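Local atomic coordinates of putative transcriptional regulator (Clostridium difficile, PDB entry 3QI7), a protein that is of unknown function but has a periplasmic-binding-protein-like fold and may, as a putative lipoprotein or transcriptional regulator, bind a small sugar-like ligand. Residues V27-V32 with H61-E66; V15-Q20 with L313-A318; A308-L313 with Q362-S367; P102-V107 with I114-A119. All blocks are in the same frame, centred on the assembly; numbering follows the deposited sequence. Where two conformers were deposited one is given.

Interaction 1 of 4, residues V27-V32 with H61-E66; sequences VQYNMV and HVVLPE
His61 is wedged between Tyr29 and Val32, two residues that project from helix 26-42 over the end of strand 57-63. The tight part lies on the buried side. There Val32 CG1 sits 3.7 Å from the centroid of the His61 ring, only 13° off its normal, a CH-pi contact in which one methyl of the beta-branched valine rests over the centre of the imidazole face. On the way to Tyr29 the same ring presents an edge: His61 CE1 stands 3.4 Å from Tyr29 CD2, over one face of the phenol ring but nearer its rim, and the planes meet at 54°, a tilted edge-to-face pair. Tyr29 reaches this place because CG lies anti to the backbone N (chi1 -174°), which swings the ring across the histidine. The looser side is partly exposed. There Val63 CG2 approaches Tyr29 CE2 obliquely at 3.9 Å and fills in beside the rings.

Both histidine nitrogens are held from outside, ND1 by Glu33 OE2 and NE2 by Thr19 OG1. That threonine hydroxyl gives its own proton to a carbonyl, so both nitrogens probably act as donors, consistent with an imidazolium whose polarised CE1-H points into the electron-rich tyrosine face.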
loop_
_atom_site.group_PDB
_atom_site.type_symbol
_atom_site.label_atom_id
_atom_site.label_comp_id
_atom_site.label_asym_id
_atom_site.label_seq_id
_atom_site.Cartn_x
_atom_site.Cartn_y
_atom_site.Cartn_z
ATOM N N VAL A 27 2.409 -7.697 7.001
ATOM C CA VAL A 27 1.076 -7.429 6.464
ATOM C C VAL A 27 0.818 -8.229 5.170
ATOM O O VAL A 27 -0.210 -8.886 5.038
ATOM C CB VAL A 27 0.825 -5.886 6.255
ATOM C CG1 VAL A 27 -0.418 -5.650 5.363
ATOM C CG2 VAL A 27 0.621 -5.198 7.624
ATOM N N GLN A 28 1.751 -8.165 4.224
ATOM C CA GLN A 28 1.630 -8.909 2.981
ATOM C C GLN A 28 1.535 -10.415 3.247
ATOM O O GLN A 28 0.702 -11.125 2.641
ATOM C CB GLN A 28 2.827 -8.623 2.053
ATOM C CG GLN A 28 2.906 -7.186 1.560
ATOM C CD GLN A 28 3.832 -6.303 2.405
ATOM O OE1 GLN A 28 3.789 -6.256 3.688
ATOM N NE2 GLN A 28 4.697 -5.614 1.707
ATOM N N TYR A 29 2.389 -10.898 4.158
ATOM C CA TYR A 29 2.483 -12.338 4.440
ATOM C C TYR A 29 1.166 -12.862 5.020
ATOM O O TYR A 29 0.576 -13.869 4.531
ATOM C CB TYR A 29 3.650 -12.614 5.379
ATOM C CG TYR A 29 3.912 -14.086 5.602
ATOM C CD1 TYR A 29 3.104 -14.845 6.460
ATOM C CD2 TYR A 29 4.962 -14.722 4.957
ATOM C CE1 TYR A 29 3.321 -16.185 6.641
ATOM C CE2 TYR A 29 5.203 -16.059 5.165
ATOM C CZ TYR A 29 4.381 -16.787 6.012
ATOM O OH TYR A 29 4.633 -18.136 6.200
ATOM N N ASN A 30 0.693 -12.166 6.050
ATOM C CA ASN A 30 -0.532 -12.563 6.714
ATOM C C ASN A 30 -1.801 -12.359 5.880
ATOM O O ASN A 30 -2.732 -13.150 6.033
ATOM C CB ASN A 30 -0.649 -11.909 8.088
ATOM C CG ASN A 30 0.286 -12.531 9.127
ATOM O OD1 ASN A 30 0.843 -13.606 8.923
ATOM N ND2 ASN A 30 0.430 -11.864 10.275
HETATM N N MSE A 31 -1.853 -11.345 5.006
HETATM C CA MSE A 31 -3.009 -11.196 4.114
HETATM C C MSE A 31 -3.118 -12.397 3.162
HETATM O O MSE A 31 -4.207 -12.962 3.002
HETATM C CB MSE A 31 -2.967 -9.878 3.329
HETATM C CG MSE A 31 -4.014 -9.756 2.192
HETATM SE SE MSE A 31 -5.862 -10.044 2.775
HETATM C CE MSE A 31 -5.861 -8.767 4.262
ATOM N N VAL A 32 -2.002 -12.783 2.540
ATOM C CA VAL A 32 -1.970 -13.974 1.685
ATOM C C VAL A 32 -2.430 -15.226 2.448
ATOM O O VAL A 32 -3.230 -16.036 1.945
ATOM C CB VAL A 32 -0.550 -14.177 1.084
ATOM C CG1 VAL A 32 -0.457 -15.460 0.335
ATOM C CG2 VAL A 32 -0.190 -12.997 0.134
ATOM N N HIS A 61 1.327 -20.135 -1.413
ATOM C CA HIS A 61 2.170 -19.081 -0.876
ATOM C C HIS A 61 3.670 -19.410 -0.984
ATOM O O HIS A 61 4.183 -20.300 -0.309
ATOM C CB HIS A 61 1.786 -18.787 0.576
ATOM C CG HIS A 61 2.383 -17.527 1.121
ATOM N ND1 HIS A 61 2.194 -17.122 2.424
ATOM C CD2 HIS A 61 3.166 -16.584 0.546
ATOM C CE1 HIS A 61 2.821 -15.977 2.626
ATOM N NE2 HIS A 61 3.433 -15.636 1.508
ATOM N N VAL A 62 4.368 -18.645 -1.808
ATOM C CA VAL A 62 5.799 -18.810 -2.034
ATOM C C VAL A 62 6.548 -17.721 -1.274
ATOM O O VAL A 62 6.256 -16.518 -1.447
ATOM C CB VAL A 62 6.122 -18.666 -3.531
ATOM C CG1 VAL A 62 7.644 -18.805 -3.792
ATOM C CG2 VAL A 62 5.330 -19.672 -4.367
ATOM N N VAL A 63 7.496 -18.123 -0.427
ATOM C CA VAL A 63 8.194 -17.192 0.456
ATOM C C VAL A 63 9.609 -16.968 -0.042
ATOM O O VAL A 63 10.390 -17.897 -0.190
ATOM C CB VAL A 63 8.206 -17.697 1.887
ATOM C CG1 VAL A 63 8.800 -16.642 2.838
ATOM C CG2 VAL A 63 6.778 -18.109 2.284
ATOM N N LEU A 64 9.934 -15.714 -0.331
ATOM C CA LEU A 64 11.278 -15.376 -0.782
ATOM C C LEU A 64 12.293 -15.561 0.353
ATOM O O LEU A 64 11.953 -15.391 1.529
ATOM C CB LEU A 64 11.329 -13.919 -1.262
ATOM C CG LEU A 64 10.535 -13.538 -2.509
ATOM C CD1 LEU A 64 10.219 -12.030 -2.467
ATOM C CD2 LEU A 64 11.261 -13.912 -3.814
ATOM N N PRO A 65 13.562 -15.818 -0.004
ATOM C CA PRO A 65 14.610 -15.828 1.005
ATOM C C PRO A 65 14.694 -14.472 1.691
ATOM O O PRO A 65 14.341 -13.470 1.093
ATOM C CB PRO A 65 15.897 -16.145 0.207
ATOM C CG PRO A 65 15.577 -15.998 -1.196
ATOM C CD PRO A 65 14.078 -16.006 -1.374
ATOM N N GLU A 66 15.130 -14.440 2.941
ATOM C CA GLU A 66 15.416 -13.173 3.606
ATOM C C GLU A 66 16.448 -12.398 2.793
ATOM O O GLU A 66 17.339 -13.001 2.193
ATOM C CB GLU A 66 15.936 -13.402 5.023
ATOM C CG GLU A 66 14.863 -13.913 5.973
ATOM C CD GLU A 66 15.323 -13.929 7.416
ATOM O OE1 GLU A 66 16.535 -14.017 7.663
ATOM O OE2 GLU A 66 14.460 -13.858 8.306
#

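Interaction 2 of 4, residues V15-Q20 with L313-A318; sequences VAVVTQ and LAIYLA
Val17 and Ile315 meet where helix 306-324 lies across the mixed beta sheet of an alpha/beta, periplasmic-binding-protein-like domain. Strand 13-19 runs between strands 57-63 and 88-94 in this sheet, parallel to both, so its side chains alternate between the two faces; Val15 and Val17 face the helix, while the intervening Ala16 and Val18 turn to the other face. Nearly 300 residues separate strand and helix, which makes the contact one of the long-range closures of the domain.

Ile315 can be followed outward from its CB, which at 5.0 Å from Val17 CG2 is a branch point and not yet a contact. With CG1 anti to the carbonyl carbon (chi1 -66°), the longer arm leaves toward the strand. CG1 comes to 3.7 Å from Val17 CG2, and the terminal CD1 carries on past the same methyl at 3.9 Å, so that one valine branch is met by two consecutive carbons and the side chains cross at about a right angle. Met35 and Tyr39 of helix 26-42 also touch this isoleucine, whose branched, apolar side chain can touch two helices and a strand at once.

One turn along, the helix comes close to the strand, and the small Ala318 suits the place: its CB meets Val15 CG1 at 4.0 Å. At the far end of the strand, the chain turns into loop, and there Thr19 OG1 donates to Gln20 O at 2.7 Å, tilted 32° from the carbonyl plane.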
loop_
_atom_site.group_PDB
_atom_site.type_symbol
_atom_site.label_atom_id
_atom_site.label_comp_id
_atom_site.label_asym_id
_atom_site.label_seq_id
_atom_site.Cartn_x
_atom_site.Cartn_y
_atom_site.Cartn_z
ATOM N N VAL A 15 -3.374 -20.350 -7.592
ATOM C CA VAL A 15 -2.849 -18.999 -7.728
ATOM C C VAL A 15 -1.631 -18.903 -6.816
ATOM O O VAL A 15 -1.753 -18.945 -5.595
ATOM C CB VAL A 15 -3.896 -17.941 -7.340
ATOM C CG1 VAL A 15 -3.308 -16.526 -7.485
ATOM C CG2 VAL A 15 -5.159 -18.080 -8.236
ATOM N N ALA A 16 -0.452 -18.819 -7.407
ATOM C CA ALA A 16 0.764 -18.716 -6.615
ATOM C C ALA A 16 0.956 -17.254 -6.231
ATOM O O ALA A 16 0.780 -16.387 -7.078
ATOM C CB ALA A 16 1.981 -19.245 -7.405
ATOM N N VAL A 17 1.310 -17.002 -4.968
ATOM C CA VAL A 17 1.506 -15.668 -4.459
ATOM C C VAL A 17 2.858 -15.583 -3.761
ATOM O O VAL A 17 3.096 -16.265 -2.764
ATOM C CB VAL A 17 0.373 -15.240 -3.471
ATOM C CG1 VAL A 17 0.563 -13.816 -3.068
ATOM C CG2 VAL A 17 -1.012 -15.428 -4.128
ATOM N N VAL A 18 3.735 -14.724 -4.288
ATOM C CA VAL A 18 5.090 -14.570 -3.785
ATOM C C VAL A 18 5.189 -13.339 -2.889
ATOM O O VAL A 18 4.845 -12.212 -3.305
ATOM C CB VAL A 18 6.078 -14.419 -4.965
ATOM C CG1 VAL A 18 7.549 -14.288 -4.450
ATOM C CG2 VAL A 18 5.897 -15.564 -5.922
ATOM N N THR A 19 5.634 -13.542 -1.653
ATOM C CA THR A 19 5.872 -12.441 -0.746
ATOM C C THR A 19 7.233 -12.593 -0.077
ATOM O O THR A 19 7.837 -13.664 -0.126
ATOM C CB THR A 19 4.823 -12.375 0.381
ATOM O OG1 THR A 19 5.104 -13.373 1.354
ATOM C CG2 THR A 19 3.386 -12.583 -0.153
ATOM N N GLN A 20 7.687 -11.521 0.565
ATOM C CA GLN A 20 8.779 -11.614 1.530
ATOM C C GLN A 20 8.310 -12.368 2.790
ATOM O O GLN A 20 7.092 -12.554 3.003
ATOM C CB GLN A 20 9.328 -10.222 1.870
ATOM C CG GLN A 20 10.015 -9.508 0.666
ATOM C CD GLN A 20 10.489 -8.079 0.988
ATOM O OE1 GLN A 20 10.305 -7.146 0.190
ATOM N NE2 GLN A 20 11.089 -7.907 2.166
ATOM N N LEU A 313 -6.371 -7.583 -3.903
ATOM C CA LEU A 313 -7.008 -7.265 -5.187
ATOM C C LEU A 313 -6.429 -8.139 -6.294
ATOM O O LEU A 313 -7.168 -8.659 -7.143
ATOM C CB LEU A 313 -6.825 -5.779 -5.555
ATOM C CG LEU A 313 -7.198 -5.366 -6.991
ATOM C CD1 LEU A 313 -8.697 -5.622 -7.222
ATOM C CD2 LEU A 313 -6.851 -3.903 -7.331
ATOM N N ALA A 314 -5.101 -8.252 -6.323
ATOM C CA ALA A 314 -4.420 -9.075 -7.361
ATOM C C ALA A 314 -4.857 -10.539 -7.301
ATOM O O ALA A 314 -5.096 -11.168 -8.348
ATOM C CB ALA A 314 -2.870 -8.956 -7.255
ATOM N N ILE A 315 -4.986 -11.083 -6.097
ATOM C CA ILE A 315 -5.463 -12.481 -5.967
ATOM C C ILE A 315 -6.903 -12.648 -6.530
ATOM O O ILE A 315 -7.175 -13.588 -7.279
ATOM C CB ILE A 315 -5.369 -12.966 -4.503
ATOM C CG1 ILE A 315 -3.892 -13.048 -4.081
ATOM C CG2 ILE A 315 -6.065 -14.336 -4.327
ATOM C CD1 ILE A 315 -3.696 -12.977 -2.596
ATOM N N TYR A 316 -7.806 -11.748 -6.157
ATOM C CA TYR A 316 -9.198 -11.794 -6.620
ATOM C C TYR A 316 -9.276 -11.651 -8.129
ATOM O O TYR A 316 -10.083 -12.321 -8.779
ATOM C CB TYR A 316 -10.050 -10.687 -5.971
ATOM C CG TYR A 316 -10.486 -10.932 -4.531
ATOM C CD1 TYR A 316 -10.988 -12.156 -4.114
ATOM C CD2 TYR A 316 -10.420 -9.928 -3.610
ATOM C CE1 TYR A 316 -11.403 -12.363 -2.776
ATOM C CE2 TYR A 316 -10.814 -10.118 -2.297
ATOM C CZ TYR A 316 -11.309 -11.332 -1.884
ATOM O OH TYR A 316 -11.683 -11.470 -0.567
ATOM N N LEU A 317 -8.430 -10.788 -8.699
ATOM C CA LEU A 317 -8.400 -10.565 -10.142
ATOM C C LEU A 317 -7.897 -11.807 -10.859
ATOM O O LEU A 317 -8.489 -12.238 -11.866
ATOM C CB LEU A 317 -7.477 -9.377 -10.466
ATOM C CG LEU A 317 -7.731 -8.469 -11.656
ATOM C CD1 LEU A 317 -9.218 -8.120 -11.864
ATOM C CD2 LEU A 317 -6.878 -7.201 -11.438
ATOM N N ALA A 318 -6.779 -12.352 -10.379
ATOM C CA ALA A 318 -6.224 -13.573 -10.968
ATOM C C ALA A 318 -7.285 -14.679 -10.990
ATOM O O ALA A 318 -7.525 -15.305 -12.012
ATOM C CB ALA A 318 -4.976 -14.044 -10.202
#

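Interaction 3 of 4, residues A308-L313 with Q362-S367; sequences AFLPSL and QSVILS
Phe309 O accepts a 2.8 Å hydrogen bond from Leu313 N, the shortest polar bond here, and this helical turn carries the phenyl ring that faces Leu366. The contact is helix-on-sheet packing in an alpha/beta, periplasmic-binding-protein-like domain: helix 306-324 lies against strand 361-370, which pairs in parallel with strand 134-137 and antiparallel with strand 349-353. Pro311 lacks an N-H, and the helix is kinked where the bond to the preceding turn is missing.

Phe309 is clasped from both faces. Leu366 CD2 stands over the centre of one, 3.9 Å from the centroid and 12° off the normal, a CH-pi contact; on the opposite face lies Leu313 CB, displaced toward the rim. A flat aromatic suits this slot because it offers two broad apolar surfaces while staying thin. Beyond these segments the ring of Phe345 also meets Phe309, and Leu366 O is hydrogen-bonded by Arg150.

Val364 works between two neighbours. Its CG1 lies between the backbone N and the carbonyl carbon (chi1 50°), a crowded position for a valine methyl, and this rotation sends the two branches to different partners. CG2 reaches Phe309 CE2 at 4.2 Å, touching the ring obliquely beside the leucine. No polar side chain takes part, and all four touching residues are buried, as expected for a hydrophobic core. The other branch lies alongside Leu310 as the two side chains run past each other in opposite directions, with Val364 CG1 3.7 Å from Leu310 CD2.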
loop_
_atom_site.group_PDB
_atom_site.type_symbol
_atom_site.label_atom_id
_atom_site.label_comp_id
_atom_site.label_asym_id
_atom_site.label_seq_id
_atom_site.Cartn_x
_atom_site.Cartn_y
_atom_site.Cartn_z
ATOM N N ALA A 308 -1.809 -4.410 2.134
ATOM C CA ALA A 308 -2.847 -5.447 2.147
ATOM C C ALA A 308 -3.773 -5.421 0.923
ATOM O O ALA A 308 -4.107 -6.459 0.353
ATOM C CB ALA A 308 -3.676 -5.378 3.459
ATOM N N PHE A 309 -4.165 -4.228 0.500
ATOM C CA PHE A 309 -5.053 -4.101 -0.643
ATOM C C PHE A 309 -4.494 -4.630 -1.963
ATOM O O PHE A 309 -5.195 -5.369 -2.656
ATOM C CB PHE A 309 -5.545 -2.638 -0.797
ATOM C CG PHE A 309 -6.457 -2.443 -1.952
ATOM C CD1 PHE A 309 -7.776 -2.865 -1.890
ATOM C CD2 PHE A 309 -5.971 -1.901 -3.156
ATOM C CE1 PHE A 309 -8.639 -2.691 -2.992
ATOM C CE2 PHE A 309 -6.807 -1.715 -4.253
ATOM C CZ PHE A 309 -8.137 -2.138 -4.185
ATOM N N LEU A 310 -3.273 -4.250 -2.339
ATOM C CA LEU A 310 -2.764 -4.621 -3.658
ATOM C C LEU A 310 -2.716 -6.146 -3.832
ATOM O O LEU A 310 -3.255 -6.669 -4.817
ATOM C CB LEU A 310 -1.398 -3.983 -3.974
ATOM C CG LEU A 310 -1.435 -2.467 -4.189
ATOM C CD1 LEU A 310 -0.017 -1.865 -4.067
ATOM C CD2 LEU A 310 -2.142 -2.095 -5.539
ATOM N N PRO A 311 -2.076 -6.863 -2.896
ATOM C CA PRO A 311 -2.057 -8.329 -3.070
ATOM C C PRO A 311 -3.463 -8.978 -2.995
ATOM O O PRO A 311 -3.741 -9.897 -3.754
ATOM C CB PRO A 311 -1.125 -8.813 -1.938
ATOM C CG PRO A 311 -1.161 -7.740 -0.952
ATOM C CD PRO A 311 -1.292 -6.458 -1.721
ATOM N N SER A 312 -4.342 -8.498 -2.124
ATOM C CA SER A 312 -5.698 -9.059 -2.068
ATOM C C SER A 312 -6.484 -8.792 -3.353
ATOM O O SER A 312 -7.199 -9.673 -3.826
ATOM C CB SER A 312 -6.472 -8.540 -0.862
ATOM O OG SER A 312 -7.649 -9.303 -0.689
ATOM N N LEU A 313 -6.371 -7.583 -3.903
ATOM C CA LEU A 313 -7.008 -7.265 -5.187
ATOM C C LEU A 313 -6.429 -8.139 -6.294
ATOM O O LEU A 313 -7.168 -8.659 -7.143
ATOM C CB LEU A 313 -6.825 -5.779 -5.555
ATOM C CG LEU A 313 -7.198 -5.366 -6.991
ATOM C CD1 LEU A 313 -8.697 -5.622 -7.222
ATOM C CD2 LEU A 313 -6.851 -3.903 -7.331
ATOM N N GLN A 362 -1.581 0.058 -13.791
ATOM C CA GLN A 362 -2.625 0.923 -13.261
ATOM C C GLN A 362 -2.261 1.290 -11.845
ATOM O O GLN A 362 -1.947 0.399 -11.060
ATOM C CB GLN A 362 -3.976 0.200 -13.276
ATOM C CG GLN A 362 -4.554 -0.013 -14.716
ATOM C CD GLN A 362 -5.239 1.201 -15.311
ATOM O OE1 GLN A 362 -5.696 2.085 -14.582
ATOM N NE2 GLN A 362 -5.385 1.219 -16.656
ATOM N N SER A 363 -2.204 2.588 -11.539
ATOM C CA SER A 363 -1.915 3.001 -10.179
ATOM C C SER A 363 -3.239 3.270 -9.517
ATOM O O SER A 363 -4.212 3.587 -10.201
ATOM C CB SER A 363 -0.976 4.197 -10.123
ATOM O OG SER A 363 -1.571 5.338 -10.668
ATOM N N VAL A 364 -3.278 3.158 -8.193
ATOM C CA VAL A 364 -4.536 3.270 -7.463
ATOM C C VAL A 364 -4.386 4.165 -6.249
ATOM O O VAL A 364 -3.334 4.181 -5.628
ATOM C CB VAL A 364 -5.092 1.849 -7.045
ATOM C CG1 VAL A 364 -4.054 1.018 -6.361
ATOM C CG2 VAL A 364 -6.337 1.944 -6.156
ATOM N N ILE A 365 -5.436 4.923 -5.947
ATOM C CA ILE A 365 -5.557 5.670 -4.701
ATOM C C ILE A 365 -6.892 5.238 -4.151
ATOM O O ILE A 365 -7.864 5.235 -4.886
ATOM C CB ILE A 365 -5.607 7.232 -4.906
ATOM C CG1 ILE A 365 -4.312 7.763 -5.552
ATOM C CG2 ILE A 365 -5.897 7.961 -3.549
ATOM C CD1 ILE A 365 -3.049 7.576 -4.734
ATOM N N LEU A 366 -6.947 4.859 -2.888
ATOM C CA LEU A 366 -8.238 4.467 -2.282
ATOM C C LEU A 366 -8.996 5.691 -1.787
ATOM O O LEU A 366 -8.392 6.728 -1.533
ATOM C CB LEU A 366 -8.000 3.512 -1.102
ATOM C CG LEU A 366 -7.334 2.213 -1.522
ATOM C CD1 LEU A 366 -7.060 1.330 -0.277
ATOM C CD2 LEU A 366 -8.220 1.480 -2.542
ATOM N N SER A 367 -10.310 5.552 -1.648
ATOM C CA SER A 367 -11.143 6.585 -1.068
ATOM C C SER A 367 -10.709 6.884 0.336
ATOM O O SER A 367 -10.177 6.044 1.040
ATOM C CB SER A 367 -12.621 6.209 -1.050
ATOM O OG SER A 367 -13.180 6.383 -2.333
#

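Interaction 4 of 4, residues P102-V107 with I114-A119; sequences PALQKV and IITISA
Ile114 opens the contact by setting CD1 3.9 Å from Val107 CG1, at the end of the loop that returns helix 101-110 to the sheet. The two side chains cross at about a right angle; with CG1 beside the backbone N (chi1 -66°) and an extended outer torsion, the isoleucine reaches the valine with its last carbon. Strand 115-118 then begins, completing the beta-alpha-beta unit made with strand 88-94 and helix 101-110.

Thr116 is the next residue to face the helix. Its CG2 lies 4.1 Å from Leu104 CD2 as the side chains slide past each other in opposite directions, while OG1 is 2.9 Å from a water that gives a weak hydrogen bond to Leu104 O at 3.1 Å. Ile117 points to the opposite face, where it packs on Ala314 and Ala318 of helix 306-324. Farther along, Ser118 OG bonds to Asn135 OD1 of the neighbouring strand.

Threonine suits its place by having two unlike branches, a methyl for the leucine and a hydroxyl for the water. The helix and strand are thus joined mainly by apolar packing, with the bridging water supplying a modest polar link to a helix carbonyl.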
loop_
_atom_site.group_PDB
_atom_site.type_symbol
_atom_site.label_atom_id
_atom_site.label_comp_id
_atom_site.label_asym_id
_atom_site.label_seq_id
_atom_site.Cartn_x
_atom_site.Cartn_y
_atom_site.Cartn_z
ATOM N N PRO A 102 13.213 -10.852 -14.120
ATOM C CA PRO A 102 13.672 -11.954 -14.990
ATOM C C PRO A 102 12.963 -13.267 -14.714
ATOM O O PRO A 102 12.737 -14.049 -15.650
ATOM C CB PRO A 102 15.181 -12.064 -14.688
ATOM C CG PRO A 102 15.563 -10.676 -14.213
ATOM C CD PRO A 102 14.346 -10.232 -13.403
ATOM N N ALA A 103 12.579 -13.489 -13.458
ATOM C CA ALA A 103 11.866 -14.701 -13.092
ATOM C C ALA A 103 10.547 -14.824 -13.862
ATOM O O ALA A 103 10.198 -15.906 -14.354
ATOM C CB ALA A 103 11.603 -14.748 -11.571
ATOM N N LEU A 104 9.803 -13.720 -13.941
ATOM C CA LEU A 104 8.512 -13.748 -14.600
ATOM C C LEU A 104 8.649 -13.826 -16.126
ATOM O O LEU A 104 7.785 -14.396 -16.795
ATOM C CB LEU A 104 7.666 -12.553 -14.173
ATOM C CG LEU A 104 7.275 -12.544 -12.680
ATOM C CD1 LEU A 104 6.489 -11.315 -12.326
ATOM C CD2 LEU A 104 6.497 -13.768 -12.278
ATOM N N GLN A 105 9.719 -13.272 -16.676
ATOM C CA GLN A 105 9.973 -13.453 -18.111
ATOM C C GLN A 105 10.219 -14.925 -18.422
ATOM O O GLN A 105 9.723 -15.440 -19.435
ATOM C CB GLN A 105 11.170 -12.621 -18.581
ATOM C CG GLN A 105 10.921 -11.128 -18.667
ATOM C CD GLN A 105 12.213 -10.352 -18.788
ATOM O OE1 GLN A 105 12.936 -10.183 -17.807
ATOM N NE2 GLN A 105 12.524 -9.887 -20.001
ATOM N N LYS A 106 11.000 -15.599 -17.576
ATOM C CA LYS A 106 11.329 -17.007 -17.818
ATOM C C LYS A 106 10.078 -17.884 -17.690
ATOM O O LYS A 106 9.886 -18.809 -18.485
ATOM C CB LYS A 106 12.467 -17.493 -16.904
ATOM N N VAL A 107 9.210 -17.580 -16.721
ATOM C CA VAL A 107 7.969 -18.341 -16.564
ATOM C C VAL A 107 7.083 -18.240 -17.801
ATOM O O VAL A 107 6.503 -19.241 -18.251
ATOM C CB VAL A 107 7.137 -17.874 -15.366
ATOM C CG1 VAL A 107 5.798 -18.629 -15.352
ATOM C CG2 VAL A 107 7.894 -18.093 -14.091
ATOM N N ILE A 114 0.142 -18.783 -18.168
ATOM C CA ILE A 114 0.139 -18.296 -16.785
ATOM C C ILE A 114 -0.045 -16.769 -16.754
ATOM O O ILE A 114 0.687 -16.025 -17.397
ATOM C CB ILE A 114 1.430 -18.715 -16.006
ATOM C CG1 ILE A 114 1.463 -20.237 -15.837
ATOM C CG2 ILE A 114 1.500 -18.029 -14.631
ATOM C CD1 ILE A 114 2.557 -20.787 -14.856
ATOM N N ILE A 115 -1.040 -16.320 -15.988
ATOM C CA ILE A 115 -1.333 -14.905 -15.819
ATOM C C ILE A 115 -0.385 -14.349 -14.775
ATOM O O ILE A 115 -0.383 -14.825 -13.647
ATOM C CB ILE A 115 -2.760 -14.749 -15.334
ATOM C CG1 ILE A 115 -3.710 -15.253 -16.424
ATOM C CG2 ILE A 115 -3.065 -13.293 -14.989
ATOM C CD1 ILE A 115 -5.157 -15.186 -16.018
ATOM N N THR A 116 0.430 -13.368 -15.143
ATOM C CA THR A 116 1.364 -12.746 -14.187
ATOM C C THR A 116 0.930 -11.344 -13.753
ATOM O O THR A 116 0.497 -10.534 -14.572
ATOM C CB THR A 116 2.791 -12.702 -14.783
ATOM O OG1 THR A 116 2.747 -12.110 -16.087
ATOM C CG2 THR A 116 3.375 -14.136 -14.861
ATOM N N ILE A 117 1.035 -11.066 -12.453
ATOM C CA ILE A 117 0.531 -9.837 -11.877
ATOM C C ILE A 117 1.538 -9.313 -10.842
ATOM O O ILE A 117 1.938 -10.054 -9.931
ATOM C CB ILE A 117 -0.830 -10.063 -11.169
ATOM C CG1 ILE A 117 -1.810 -10.811 -12.075
ATOM C CG2 ILE A 117 -1.422 -8.726 -10.649
ATOM C CD1 ILE A 117 -3.175 -10.970 -11.503
ATOM N N SER A 118 1.987 -8.079 -11.025
ATOM C CA SER A 118 2.768 -7.372 -10.018
ATOM C C SER A 118 1.765 -6.602 -9.125
ATOM O O SER A 118 0.803 -5.959 -9.621
ATOM C CB SER A 118 3.836 -6.456 -10.662
ATOM O OG SER A 118 3.258 -5.377 -11.437
ATOM N N ALA A 119 1.985 -6.665 -7.819
ATOM C CA ALA A 119 1.059 -6.094 -6.874
ATOM C C ALA A 119 1.639 -5.773 -5.467
ATOM O O ALA A 119 1.157 -6.253 -4.455
ATOM C CB ALA A 119 -0.156 -7.001 -6.790
HETATM O O HOH W 1 5.531 -12.211 -17.043
#

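In the fold
All four contacts clothe one beta sheet, and interaction 2 lies among the others: its centre is about 10 Å from that of interaction 1, 11 Å from interaction 4 and 12 Å from interaction 3. Helix 306-324 serves interactions 2 and 3, which share Leu313. Val17 CG1 touches Val32 CG2 at 3.4 Å, so helix 26-42 and helix 306-324 cover the same face. Helix 101-110 of interaction 4 lies on the opposite face, and the residue just after its partner strand, Ala119, reaches helix 306-324, with Ala119 CB 3.4 Å from Ala314 CB. Ala119 O also packs against Leu310 CB at 3.5 Å, bringing interactions 3 and 4 together.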